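Cytochrome c (PDB 3A9F) probably carries electrons to the P840 reaction centre of a green sulfur bacterium, using the single heme c of its C-terminal domain. Local coordinates at residues K31-V36 / D78-T83. Sequence-based numbering, arbitrary orientation.
Sequences KKLVDV and DDDAKT
The carboxylate of Asp-80 has both methyls of Leu-33 on the same side of its plane, CD1 above OD1 and CD2 displaced outward from that oxygen, toward the CB side. CD2 of Leu-33 makes the closer approach, 3.5 Å from OD1 of Asp-80 and coming in at a slant, whereas CD1 stands almost straight above that oxygen at 3.9 Å. The other oxygen, OD2, is engaged in a salt bridge with Arg-37, which should help fix the rotation of the carboxylate and leaves OD1 beside the leucine.

CD2 also reaches one turn further along, to the CG2 methyl of Thr-83 at 3.9 Å, so that it fits between side chains three residues apart. With CG anti to the backbone N (chi1 -169°), Leu-33 extends across to helix 78-91 and crosses both partners at about a right angle. No hydrogen bond joins the two segments, which bury 162 Å² between them; Leu-33, Asp-80 and Thr-83 are all partly exposed, and the side chain of Asp-80 lies about 8 Å from the heme c. This is the outer margin of the pairing between first and last helices that is a hallmark of the cytochrome c fold, here 27-37 and 78-91. Deeper in the same interface Val-34 packs on Ile-84 and Trp-87.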
loop_
_atom_site.group_PDB
_atom_site.type_symbol
_atom_site.label_atom_id
_atom_site.label_comp_id
_atom_site.label_asym_id
_atom_site.label_seq_id
_atom_site.Cartn_x
_atom_site.Cartn_y
_atom_site.Cartn_z
ATOM N N LYS A 31 -5.517 5.530 -5.320
ATOM C CA LYS A 31 -5.021 4.627 -6.359
ATOM C C LYS A 31 -3.923 5.296 -7.175
ATOM O O LYS A 31 -2.931 4.654 -7.540
ATOM C CB LYS A 31 -6.164 4.196 -7.286
ATOM C CG LYS A 31 -5.754 3.184 -8.376
ATOM C CD LYS A 31 -6.957 2.842 -9.271
ATOM C CE LYS A 31 -6.593 1.856 -10.367
ATOM N NZ LYS A 31 -5.769 2.505 -11.422
ATOM N N LYS A 32 -4.083 6.585 -7.463
ATOM C CA LYS A 32 -3.060 7.307 -8.210
ATOM C C LYS A 32 -1.750 7.328 -7.438
ATOM O O LYS A 32 -0.682 7.137 -8.032
ATOM C CB LYS A 32 -3.537 8.721 -8.531
ATOM C CG LYS A 32 -4.650 8.728 -9.550
ATOM C CD LYS A 32 -5.129 10.131 -9.852
ATOM C CE LYS A 32 -6.307 10.089 -10.840
ATOM N NZ LYS A 32 -6.827 11.439 -11.133
ATOM N N LEU A 33 -1.822 7.533 -6.126
ATOM C CA LEU A 33 -0.617 7.547 -5.304
ATOM C C LEU A 33 0.055 6.167 -5.229
ATOM O O LEU A 33 1.273 6.073 -5.289
ATOM C CB LEU A 33 -0.948 8.086 -3.920
ATOM C CG LEU A 33 0.274 8.404 -3.034
ATOM C CD1 LEU A 33 1.252 9.398 -3.679
ATOM C CD2 LEU A 33 -0.203 8.867 -1.668
ATOM N N VAL A 34 -0.744 5.106 -5.126
ATOM C CA VAL A 34 -0.214 3.739 -5.211
ATOM C C VAL A 34 0.513 3.539 -6.534
ATOM O O VAL A 34 1.625 2.996 -6.571
ATOM C CB VAL A 34 -1.346 2.677 -5.056
ATOM C CG1 VAL A 34 -0.810 1.276 -5.322
ATOM C CG2 VAL A 34 -1.978 2.763 -3.676
ATOM N N ASP A 35 -0.105 4.005 -7.620
ATOM C CA ASP A 35 0.489 3.837 -8.946
ATOM C C ASP A 35 1.838 4.541 -9.034
ATOM O O ASP A 35 2.794 3.995 -9.581
ATOM C CB ASP A 35 -0.445 4.381 -10.031
ATOM C CG ASP A 35 -1.658 3.493 -10.298
ATOM O OD1 ASP A 35 -1.763 2.366 -9.756
ATOM O OD2 ASP A 35 -2.534 3.960 -11.065
ATOM N N VAL A 36 1.921 5.746 -8.471
ATOM C CA VAL A 36 3.171 6.499 -8.488
ATOM C C VAL A 36 4.241 5.841 -7.596
ATOM O O VAL A 36 5.392 5.680 -8.027
ATOM C CB VAL A 36 2.940 7.975 -8.037
ATOM C CG1 VAL A 36 4.263 8.733 -7.894
ATOM C CG2 VAL A 36 2.040 8.697 -9.017
ATOM N N ASP A 78 5.359 9.297 5.454
ATOM C CA ASP A 78 4.439 8.631 6.376
ATOM C C ASP A 78 2.986 8.765 5.913
ATOM O O ASP A 78 2.201 7.814 6.014
ATOM C CB ASP A 78 4.585 9.156 7.810
ATOM C CG ASP A 78 5.844 8.643 8.503
ATOM O OD1 ASP A 78 6.453 7.652 8.047
ATOM O OD2 ASP A 78 6.209 9.241 9.534
ATOM N N ASP A 79 2.610 9.943 5.418
ATOM C CA ASP A 79 1.252 10.110 4.899
ATOM C C ASP A 79 0.994 9.264 3.658
ATOM O O ASP A 79 -0.082 8.680 3.513
ATOM C CB ASP A 79 0.948 11.567 4.611
ATOM C CG ASP A 79 0.685 12.349 5.850
ATOM O OD1 ASP A 79 0.038 11.809 6.762
ATOM O OD2 ASP A 79 1.109 13.521 5.895
ATOM N N ASP A 80 1.978 9.172 2.769
ATOM C CA ASP A 80 1.829 8.307 1.603
ATOM C C ASP A 80 1.573 6.872 2.075
ATOM O O ASP A 80 0.734 6.165 1.518
ATOM C CB ASP A 80 3.113 8.253 0.759
ATOM C CG ASP A 80 3.457 9.528 0.018
ATOM O OD1 ASP A 80 2.601 10.405 -0.140
ATOM O OD2 ASP A 80 4.639 9.608 -0.457
ATOM N N ALA A 81 2.325 6.422 3.084
ATOM C CA ALA A 81 2.199 5.046 3.546
ATOM C C ALA A 81 0.807 4.790 4.092
ATOM O O ALA A 81 0.258 3.711 3.877
ATOM C CB ALA A 81 3.251 4.737 4.590
ATOM N N LYS A 82 0.224 5.776 4.782
ATOM C CA LYS A 82 -1.141 5.608 5.295
ATOM C C LYS A 82 -2.139 5.456 4.151
ATOM O O LYS A 82 -2.970 4.534 4.141
ATOM C CB LYS A 82 -1.534 6.803 6.167
ATOM C CG LYS A 82 -0.796 6.887 7.496
ATOM C CD LYS A 82 -1.126 8.224 8.150
ATOM C CE LYS A 82 -0.591 8.409 9.539
ATOM N NZ LYS A 82 -0.986 9.755 10.029
ATOM N N THR A 83 -2.052 6.351 3.167
ATOM C CA THR A 83 -2.970 6.328 2.019
ATOM C C THR A 83 -2.846 5.038 1.225
ATOM O O THR A 83 -3.843 4.424 0.849
ATOM C CB THR A 83 -2.685 7.549 1.149
ATOM O OG1 THR A 83 -2.977 8.727 1.912
ATOM C CG2 THR A 83 -3.503 7.543 -0.143
#